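PDB 2QWZ: phenylacetic acid degradation-related protein from Silicibacter sp., which is probably a hotdog-fold thioesterase that hydrolyses acyl-CoA thioesters, possibly in phenylacetic acid degradation. Local coordinates for residues K110-R122 with V132-A144. Residues are numbered along the deposited sequence; the frame is centred on the assembly and turned at random.
Sequences KPESGRDLLGQAR and VGDILLFSEGMEA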
# COMPACT_ATOMS: atom_id res chain seq x y z
N LYS A 110 5.92 1.89 18.76
CA LYS A 110 5.34 3.03 19.47
C LYS A 110 6.43 4.10 19.55
O LYS A 110 7.52 3.80 20.06
CB LYS A 110 4.92 2.62 20.90
CG LYS A 110 3.97 3.59 21.63
N PRO A 111 6.15 5.34 19.05
CA PRO A 111 7.06 6.43 19.25
C PRO A 111 7.40 6.60 20.73
O PRO A 111 6.60 6.29 21.61
CB PRO A 111 6.29 7.64 18.73
CG PRO A 111 5.34 7.11 17.79
CD PRO A 111 4.95 5.77 18.34
N GLU A 112 8.63 7.03 20.99
CA GLU A 112 9.04 7.35 22.34
C GLU A 112 8.37 8.65 22.75
O GLU A 112 8.52 9.66 22.09
CB GLU A 112 10.56 7.49 22.40
CG GLU A 112 11.12 7.74 23.80
CD GLU A 112 11.06 6.52 24.70
OE1 GLU A 112 10.73 5.41 24.19
OE2 GLU A 112 11.37 6.69 25.91
N SER A 113 7.62 8.61 23.85
CA SER A 113 6.94 9.79 24.37
C SER A 113 7.94 10.87 24.80
O SER A 113 8.91 10.59 25.53
CB SER A 113 6.09 9.39 25.59
OG SER A 113 5.36 10.51 26.07
N GLY A 114 7.70 12.10 24.36
CA GLY A 114 8.47 13.26 24.80
C GLY A 114 9.64 13.66 23.92
O GLY A 114 10.45 14.43 24.36
N ARG A 115 9.72 13.11 22.70
CA ARG A 115 10.80 13.37 21.75
C ARG A 115 10.25 13.78 20.40
O ARG A 115 9.17 13.34 20.00
CB ARG A 115 11.61 12.13 21.53
CG ARG A 115 12.25 11.64 22.78
CD ARG A 115 13.17 10.55 22.44
NE ARG A 115 13.95 10.11 23.61
CZ ARG A 115 15.23 9.78 23.58
NH1 ARG A 115 15.96 9.84 22.46
NH2 ARG A 115 15.82 9.38 24.69
N ASP A 116 11.00 14.62 19.69
CA ASP A 116 10.63 14.96 18.33
C ASP A 116 10.71 13.72 17.49
O ASP A 116 11.37 12.74 17.84
CB ASP A 116 11.54 16.02 17.73
CG ASP A 116 11.42 17.36 18.40
OD1 ASP A 116 10.47 17.60 19.18
OD2 ASP A 116 12.32 18.16 18.17
N LEU A 117 9.98 13.77 16.38
CA LEU A 117 9.94 12.70 15.41
C LEU A 117 10.71 13.20 14.21
O LEU A 117 10.49 14.32 13.75
CB LEU A 117 8.49 12.40 15.03
CG LEU A 117 8.06 10.95 15.06
CD1 LEU A 117 8.28 10.36 16.47
CD2 LEU A 117 6.63 10.87 14.60
N LEU A 118 11.61 12.36 13.70
CA LEU A 118 12.39 12.68 12.52
C LEU A 118 11.92 11.77 11.41
O LEU A 118 11.69 10.56 11.64
CB LEU A 118 13.88 12.45 12.80
CG LEU A 118 14.46 13.20 13.99
CD1 LEU A 118 15.93 12.91 14.03
CD2 LEU A 118 14.20 14.69 13.90
N GLY A 119 11.73 12.37 10.24
CA GLY A 119 11.52 11.66 9.01
C GLY A 119 12.67 11.81 8.02
O GLY A 119 12.99 12.90 7.55
N GLN A 120 13.26 10.68 7.67
CA GLN A 120 14.36 10.63 6.71
C GLN A 120 13.83 10.12 5.39
O GLN A 120 13.67 8.94 5.20
CB GLN A 120 15.52 9.79 7.28
CG GLN A 120 15.96 10.33 8.66
CD GLN A 120 17.12 9.57 9.35
OE1 GLN A 120 17.67 10.04 10.38
NE2 GLN A 120 17.51 8.43 8.79
N ALA A 121 13.51 11.04 4.48
CA ALA A 121 12.94 10.71 3.18
C ALA A 121 14.01 10.53 2.11
O ALA A 121 15.09 11.13 2.17
CB ALA A 121 11.93 11.81 2.74
N ARG A 122 13.72 9.69 1.12
CA ARG A 122 14.49 9.70 -0.10
C ARG A 122 13.62 9.71 -1.33
O ARG A 122 12.53 9.15 -1.34
CB ARG A 122 15.51 8.57 -0.14
CG ARG A 122 14.98 7.27 -0.39
CD ARG A 122 15.90 6.17 0.09
NE ARG A 122 15.13 4.94 0.08
CZ ARG A 122 15.60 3.73 0.32
NH1 ARG A 122 16.90 3.51 0.53
NH2 ARG A 122 14.75 2.72 0.30
N VAL A 132 7.90 9.72 -6.86
CA VAL A 132 7.73 8.67 -5.82
C VAL A 132 8.86 8.80 -4.84
O VAL A 132 9.98 9.02 -5.23
CB VAL A 132 7.77 7.21 -6.38
CG1 VAL A 132 7.54 6.17 -5.27
CG2 VAL A 132 6.78 7.00 -7.46
N GLY A 133 8.56 8.64 -3.55
CA GLY A 133 9.63 8.61 -2.56
C GLY A 133 9.25 7.85 -1.34
O GLY A 133 8.07 7.61 -1.07
N ASP A 134 10.23 7.48 -0.55
CA ASP A 134 9.92 6.80 0.67
C ASP A 134 10.64 7.43 1.88
O ASP A 134 11.37 8.42 1.72
CB ASP A 134 10.14 5.29 0.51
CG ASP A 134 11.58 4.89 0.39
OD1 ASP A 134 12.43 5.68 0.75
OD2 ASP A 134 11.84 3.77 -0.04
N ILE A 135 10.35 6.93 3.08
CA ILE A 135 10.71 7.62 4.31
C ILE A 135 10.70 6.63 5.51
O ILE A 135 9.87 5.75 5.54
CB ILE A 135 9.74 8.80 4.57
CG1 ILE A 135 10.14 9.62 5.81
CG2 ILE A 135 8.33 8.35 4.65
CD1 ILE A 135 9.71 11.07 5.73
N LEU A 136 11.68 6.77 6.40
CA LEU A 136 11.69 6.11 7.74
C LEU A 136 11.51 7.18 8.83
O LEU A 136 12.19 8.21 8.81
CB LEU A 136 12.99 5.40 7.98
CG LEU A 136 13.25 4.13 7.14
CD1 LEU A 136 14.60 3.59 7.48
CD2 LEU A 136 12.21 3.05 7.36
N LEU A 137 10.60 6.91 9.76
CA LEU A 137 10.30 7.78 10.87
C LEU A 137 10.98 7.20 12.12
O LEU A 137 10.92 6.00 12.36
CB LEU A 137 8.82 7.82 11.14
CG LEU A 137 8.02 8.71 10.17
CD1 LEU A 137 8.29 8.23 8.85
CD2 LEU A 137 6.55 8.57 10.51
N PHE A 138 11.55 8.09 12.91
CA PHE A 138 12.33 7.75 14.06
C PHE A 138 11.85 8.65 15.18
O PHE A 138 11.51 9.81 14.94
CB PHE A 138 13.80 8.07 13.76
CG PHE A 138 14.42 7.18 12.72
CD1 PHE A 138 14.87 5.94 13.05
CD2 PHE A 138 14.47 7.55 11.40
CE1 PHE A 138 15.46 5.09 12.10
CE2 PHE A 138 15.02 6.70 10.43
CZ PHE A 138 15.53 5.48 10.79
N SER A 139 11.80 8.13 16.40
CA SER A 139 11.88 9.00 17.56
C SER A 139 13.34 9.40 17.69
O SER A 139 14.22 8.55 17.73
CB SER A 139 11.35 8.32 18.84
OG SER A 139 9.92 8.33 18.84
N GLU A 140 13.62 10.69 17.74
CA GLU A 140 14.99 11.16 17.68
C GLU A 140 15.83 10.51 18.77
O GLU A 140 15.48 10.59 19.93
CB GLU A 140 15.00 12.66 17.83
CG GLU A 140 16.37 13.29 17.78
CD GLU A 140 16.27 14.81 17.68
OE1 GLU A 140 15.34 15.40 18.30
OE2 GLU A 140 17.20 15.40 17.09
N GLY A 141 16.93 9.86 18.40
CA GLY A 141 17.84 9.22 19.36
C GLY A 141 17.59 7.76 19.63
O GLY A 141 18.31 7.14 20.41
N MSE A 142 16.53 7.21 19.04
CA MSE A 142 16.20 5.79 19.16
C MSE A 142 16.47 5.24 17.77
O MSE A 142 15.99 5.79 16.80
CB MSE A 142 14.73 5.60 19.51
CG MSE A 142 14.17 6.54 20.57
SE MSE A 142 14.81 6.11 22.35
CE MSE A 142 13.95 4.33 22.55
N GLU A 143 17.26 4.18 17.68
CA GLU A 143 17.76 3.72 16.38
C GLU A 143 16.74 2.92 15.56
O GLU A 143 16.75 2.99 14.32
CB GLU A 143 19.09 2.97 16.54
CG GLU A 143 20.29 3.92 16.70
N ALA A 144 15.83 2.23 16.24
CA ALA A 144 14.80 1.41 15.58
C ALA A 144 13.70 2.32 15.04
O ALA A 144 13.09 3.07 15.80
CB ALA A 144 14.22 0.40 16.57
O HOH W 1 8.48 10.51 19.62
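Ser139 OG is gripped twice: Glu112 N donates to it at 2.8 Å, and it donates to a water that in turn binds the carbonyls of Glu112 and Arg115. A small hydroxyl suits this buried place, fastening the turn 112-115 to the end of strand 132-139. Next to it, the long, flat-ended Arg115 reaches Glu140 O edge-on with NH1 (2.7 Å), while SE of Met142 (selenomethionine) sits 3.8 Å above the centre of one face of the Arg115 guanidinium. At the far end Arg122 grips Asp134 side-on, its paired N-H groups matching the two carboxylate oxygens: NE to OD1 (2.9 Å) and NH2 to OD2 (3.1 Å), each oxygen using its syn lone pair with the two planes 30° apart. A leucine in place of Arg122 would probably leave the buried Asp134 carboxylate without this charged mate. Between these ends backbone hydrogen bonds join the antiparallel strands, pairing Leu118 with Phe138 and Gln120 with Leu136. Gly119 leaves room for CD1 of Ile135, whose CG1 is anti to the backbone N (chi1 -176°), carrying CD1 to Ala121 CB as well. Ile135, Leu137 and Leu117 pack on helix 73-92, as in a hotdog fold, and strands 53-58 and 147-154 flank the hairpin.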